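Long-range contacts in 3-hydroxyisobutyryl-CoA hydrolase (Mycobacterium thermoresistibile, PDB 4HDT), which probably hydrolyses 3-hydroxyisobutyryl-CoA to 3-hydroxyisobutyrate and free coenzyme A, and binds zinc ions in this crystal: residues R65-G70 / S110-I115; P141-G146 / I267-T272. All blocks are in the same frame, centred on the assembly; numbering follows the deposited sequence. Where two conformers were deposited one is given.

Contact 1: R65-G70 / S110-I115; sequences RGLCAG and SIMDGI
The amide of I115 donates to the carbonyl of R65, I115 N to R65 O being 2.9 Å, and the bond is almost perfectly straight (177° at the hydrogen), lying in the carbonyl plane on a lone pair. Two further backbone bonds run the other way. L67 N reaches D113 O at 3.0 Å, tilted 26° from the carbonyl plane, and C68 N meets I115 O at 3.2 Å. The first two frame a single antiparallel bridge, G66 and G114 its non-hydrogen-bonded pair; the third lies beyond. With no side chain on either residue, the two main chains close to 3.9 Å between G66 CA and G114 CA, and G66 CA also lies 3.3 Å from D113 O in a CA-H...O contact.

Side chains flank the bridge at both ends. The chi1 of L67, 176°, sets CG anti to the backbone N and carries the isobutyl group over the end of strand 108-112, where it crosses M112 obliquely, L67 CD2 to M112 CG 3.9 Å. Closer to the backbone, L67 CB rests 3.6 Å from I111 O; L59 of strand 56-61 touches the same leucine. Beyond the bridge, the gamma methyl of I115 packs on A69, CG2 to CB 4.0 Å, with I30 against both residues.

The arrangement belongs to the crotonase fold: the loop leaving strand 56-61 is tied to the chain leaving its parallel neighbour, strand 108-112. In this family the first of these loops supplies part of the oxyanion hole. D113 turns its carboxylate elsewhere, its OD1 bonded to H192 ND1 and T133 OG1. Since H192 binds zinc together with E64, D113 is a second-shell residue that would orient and polarise the imidazole, while the loop is held through main-chain amides and carbonyls.

Contact 2: P141-G146 / I267-T272; sequences PEVGIG and IALSVT
V143 and T272 meet with their side chains at about a right angle, V143 CG1 lying 3.4 Å from T272 OG1. The hydroxyl is already engaged within its own helix: it donates to the carbonyl one turn back, T272 OG1 to A268 O being 2.8 Å, and comes from above the carbonyl plane. T272 N bonds to the same oxygen from the opposite face, so A268 O has two donors and the rotation of the threonine is fixed. The methyl of V143 therefore faces a hydroxyl whose hydrogen is directed back into the helix.

V143 also crosses L269 at roughly a right angle, by its other branch, with V143 CG2 4.2 Å from L269 CD2. With chi1 at -67°, CG1 lies anti to the carbonyl carbon and takes T272 and A268, while CG2, between the backbone N and that carbon, faces L269. In the crotonase fold of this enzyme, the 3-10 turn 142-144 follows strand 137-139 and here lies against helix 266-279, well over a hundred residues further along the chain. A backbone hydrogen bond between V143 and S265 adds a polar tie just before that helix.

Next to V143, A268 points its methyl at the main chain of G146, A268 CB to G146 C 3.7 Å. On the helix side, L170 of helix 164-171 touches both L269 and T272.

Contact 1 closes before contact 2 opens along the chain, and a short parallel sheet connects them: strand 115-117 begins at the end of segment 110-115, and its partner, strand 137-139, leads into segment 141-146. The two centres are 22 Å apart, on opposite sides of the chain's centre, yet the nearest atoms come within about 6 Å without touching. Only contact 1 borders a metal, the side chain of D113 lying about 6 Å from a bound zinc ion; contact 2 is away from the annotated zinc sites. By analogy with other crotonases, loops 65-70 and 141-146 probably both border the acyl-CoA pocket, each packed against a different part of the fold.

Contact 1: R65-G70 / S110-I115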
loop_
_atom_site.group_PDB
_atom_site.type_symbol
_atom_site.label_atom_id
_atom_site.label_comp_id
_atom_site.label_asym_id
_atom_site.label_seq_id
_atom_site.Cartn_x
_atom_site.Cartn_y
_atom_site.Cartn_z
ATOM N N ARG A 65 -0.404 16.854 5.769
ATOM C CA ARG A 65 0.721 15.922 5.959
ATOM C C ARG A 65 0.671 14.674 5.092
ATOM O O ARG A 65 1.673 13.989 4.961
ATOM C CB ARG A 65 0.800 15.493 7.425
ATOM C CG ARG A 65 1.055 16.655 8.389
ATOM C CD ARG A 65 0.956 16.231 9.849
ATOM N NE ARG A 65 2.077 15.377 10.231
ATOM C CZ ARG A 65 2.100 14.551 11.273
ATOM N NH1 ARG A 65 1.030 14.417 12.065
ATOM N NH2 ARG A 65 3.213 13.850 11.511
ATOM N N GLY A 66 -0.482 14.386 4.508
ATOM C CA GLY A 66 -0.593 13.232 3.647
ATOM C C GLY A 66 -1.992 12.752 3.349
ATOM O O GLY A 66 -2.911 12.928 4.179
ATOM N N LEU A 67 -2.138 12.067 2.219
ATOM C CA LEU A 67 -3.410 11.425 1.921
ATOM C C LEU A 67 -3.847 10.463 3.021
ATOM O O LEU A 67 -5.016 10.501 3.499
ATOM C CB LEU A 67 -3.254 10.649 0.630
ATOM C CG LEU A 67 -4.523 9.841 0.249
ATOM C CD1 LEU A 67 -5.827 10.618 0.112
ATOM C CD2 LEU A 67 -4.282 9.051 -1.006
ATOM N N CYS A 68 -2.948 9.574 3.446
ATOM C CA CYS A 68 -3.343 8.444 4.329
ATOM C C CYS A 68 -2.104 7.651 4.773
ATOM O O CYS A 68 -1.455 7.006 3.965
ATOM C CB CYS A 68 -4.340 7.508 3.622
ATOM S SG CYS A 68 -4.807 6.073 4.609
ATOM N N ALA A 69 -1.883 7.623 6.092
ATOM C CA ALA A 69 -0.753 6.900 6.685
ATOM C C ALA A 69 -0.926 5.383 6.798
ATOM O O ALA A 69 0.059 4.690 7.100
ATOM C CB ALA A 69 -0.427 7.498 8.041
ATOM N N GLY A 70 -2.141 4.878 6.568
ATOM C CA GLY A 70 -2.374 3.448 6.692
ATOM C C GLY A 70 -3.763 3.114 7.165
ATOM O O GLY A 70 -4.654 3.982 7.265
ATOM N N SER A 110 -6.491 9.967 -7.856
ATOM C CA SER A 110 -6.069 9.919 -6.443
ATOM C C SER A 110 -4.953 10.905 -6.235
ATOM O O SER A 110 -4.044 11.039 -7.078
ATOM C CB SER A 110 -5.637 8.560 -6.029
ATOM O OG SER A 110 -4.596 8.096 -6.867
ATOM N N ILE A 111 -5.072 11.674 -5.157
ATOM C CA ILE A 111 -4.058 12.676 -4.801
ATOM C C ILE A 111 -3.179 12.143 -3.684
ATOM O O ILE A 111 -3.425 12.347 -2.498
ATOM C CB ILE A 111 -4.669 14.042 -4.400
ATOM C CG1 ILE A 111 -5.715 14.522 -5.416
ATOM C CG2 ILE A 111 -3.562 15.074 -4.161
ATOM C CD1 ILE A 111 -5.183 14.745 -6.792
ATOM N N MET A 112 -2.136 11.429 -4.107
ATOM C CA MET A 112 -1.236 10.737 -3.183
ATOM C C MET A 112 -0.095 11.699 -2.818
ATOM O O MET A 112 1.083 11.482 -3.092
ATOM C CB MET A 112 -0.757 9.434 -3.860
ATOM C CG MET A 112 -1.862 8.374 -3.938
ATOM S SD MET A 112 -1.293 6.763 -4.501
ATOM C CE MET A 112 -1.057 7.177 -6.211
ATOM N N ASP A 113 -0.498 12.736 -2.112
ATOM C CA ASP A 113 0.357 13.803 -1.610
ATOM C C ASP A 113 0.861 13.430 -0.229
ATOM O O ASP A 113 0.234 12.683 0.513
ATOM C CB ASP A 113 -0.512 15.045 -1.543
ATOM C CG ASP A 113 0.195 16.231 -0.976
ATOM O OD1 ASP A 113 1.299 16.563 -1.362
ATOM O OD2 ASP A 113 -0.428 16.869 -0.109
ATOM N N GLY A 114 2.054 13.877 0.106
ATOM C CA GLY A 114 2.582 13.653 1.442
ATOM C C GLY A 114 2.709 12.189 1.842
ATOM O O GLY A 114 3.019 11.315 1.024
ATOM N N ILE A 115 2.435 11.903 3.094
ATOM C CA ILE A 115 2.542 10.529 3.605
ATOM C C ILE A 115 1.434 9.648 2.991
ATOM O O ILE A 115 0.259 9.943 3.131
ATOM C CB ILE A 115 2.431 10.531 5.148
ATOM C CG1 ILE A 115 3.642 11.243 5.765
ATOM C CG2 ILE A 115 2.326 9.117 5.691
ATOM C CD1 ILE A 115 3.488 11.556 7.242
#

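Contact 2: P141-G146 / I267-T272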
loop_
_atom_site.group_PDB
_atom_site.type_symbol
_atom_site.label_atom_id
_atom_site.label_comp_id
_atom_site.label_asym_id
_atom_site.label_seq_id
_atom_site.Cartn_x
_atom_site.Cartn_y
_atom_site.Cartn_z
ATOM N N PRO A 141 5.308 -0.467 4.638
ATOM C CA PRO A 141 6.188 -0.703 5.795
ATOM C C PRO A 141 5.792 -1.865 6.723
ATOM O O PRO A 141 6.317 -1.984 7.858
ATOM C CB PRO A 141 6.022 0.611 6.533
ATOM C CG PRO A 141 4.579 0.869 6.385
ATOM C CD PRO A 141 4.240 0.487 4.976
ATOM N N GLU A 142 4.950 -2.741 6.196
ATOM C CA GLU A 142 4.295 -3.798 6.954
ATOM C C GLU A 142 5.268 -4.692 7.724
ATOM O O GLU A 142 5.021 -5.099 8.837
ATOM C CB GLU A 142 3.420 -4.621 6.004
ATOM C CG GLU A 142 2.131 -3.883 5.596
ATOM C CD GLU A 142 2.256 -2.887 4.467
ATOM O OE1 GLU A 142 3.352 -2.726 3.872
ATOM O OE2 GLU A 142 1.190 -2.308 4.059
ATOM N N VAL A 143 6.411 -5.034 7.129
ATOM C CA VAL A 143 7.336 -5.947 7.819
ATOM C C VAL A 143 7.893 -5.399 9.137
ATOM O O VAL A 143 8.366 -6.154 9.979
ATOM C CB VAL A 143 8.510 -6.349 6.907
ATOM C CG1 VAL A 143 8.035 -7.200 5.744
ATOM C CG2 VAL A 143 9.327 -5.153 6.377
ATOM N N GLY A 144 7.833 -4.086 9.299
ATOM C CA GLY A 144 8.217 -3.442 10.521
ATOM C C GLY A 144 7.263 -3.656 11.687
ATOM O O GLY A 144 7.639 -3.367 12.862
ATOM N N ILE A 145 6.055 -4.124 11.386
ATOM C CA ILE A 145 5.100 -4.483 12.462
ATOM C C ILE A 145 4.752 -5.969 12.402
ATOM O O ILE A 145 3.707 -6.404 12.928
ATOM C CB ILE A 145 3.819 -3.597 12.451
ATOM C CG1 ILE A 145 3.089 -3.607 11.094
ATOM C CG2 ILE A 145 4.156 -2.168 12.885
ATOM C CD1 ILE A 145 1.612 -3.226 11.169
ATOM N N GLY A 146 5.584 -6.781 11.766
ATOM C CA GLY A 146 5.306 -8.203 11.706
ATOM C C GLY A 146 4.190 -8.603 10.770
ATOM O O GLY A 146 3.635 -9.702 10.926
ATOM N N ILE A 267 9.918 -13.676 10.208
ATOM C CA ILE A 267 8.845 -14.406 9.548
ATOM C C ILE A 267 8.124 -13.499 8.544
ATOM O O ILE A 267 7.877 -13.913 7.417
ATOM C CB ILE A 267 7.871 -15.083 10.536
ATOM C CG1 ILE A 267 6.901 -16.017 9.806
ATOM C CG2 ILE A 267 7.109 -14.041 11.347
ATOM C CD1 ILE A 267 7.555 -17.139 9.033
ATOM N N ALA A 268 7.888 -12.247 8.902
ATOM C CA ALA A 268 7.210 -11.330 7.962
ATOM C C ALA A 268 8.053 -11.086 6.682
ATOM O O ALA A 268 7.519 -11.074 5.590
ATOM C CB ALA A 268 6.851 -10.026 8.633
ATOM N N LEU A 269 9.349 -10.915 6.858
ATOM C CA LEU A 269 10.283 -10.753 5.734
ATOM C C LEU A 269 10.179 -11.954 4.814
ATOM O O LEU A 269 10.079 -11.786 3.600
ATOM C CB LEU A 269 11.743 -10.640 6.200
ATOM C CG LEU A 269 12.115 -9.284 6.793
ATOM C CD1 LEU A 269 13.411 -9.423 7.611
ATOM C CD2 LEU A 269 12.157 -8.168 5.744
ATOM N N SER A 270 10.195 -13.143 5.410
ATOM C CA SER A 270 10.208 -14.402 4.651
ATOM C C SER A 270 8.903 -14.580 3.887
ATOM O O SER A 270 8.890 -15.013 2.737
ATOM C CB SER A 270 10.463 -15.580 5.580
ATOM O OG SER A 270 11.670 -15.405 6.321
ATOM N N VAL A 271 7.808 -14.254 4.538
ATOM C CA VAL A 271 6.506 -14.404 3.897
ATOM C C VAL A 271 6.351 -13.337 2.804
ATOM O O VAL A 271 5.754 -13.590 1.747
ATOM C CB VAL A 271 5.371 -14.374 4.916
ATOM C CG1 VAL A 271 4.023 -14.421 4.224
ATOM C CG2 VAL A 271 5.484 -15.524 5.925
ATOM N N THR A 272 6.880 -12.139 3.049
ATOM C CA THR A 272 6.865 -11.062 2.073
ATOM C C THR A 272 7.620 -11.434 0.792
ATOM O O THR A 272 7.117 -11.239 -0.319
ATOM C CB THR A 272 7.364 -9.748 2.684
ATOM O OG1 THR A 272 6.429 -9.352 3.696
ATOM C CG2 THR A 272 7.424 -8.649 1.632
#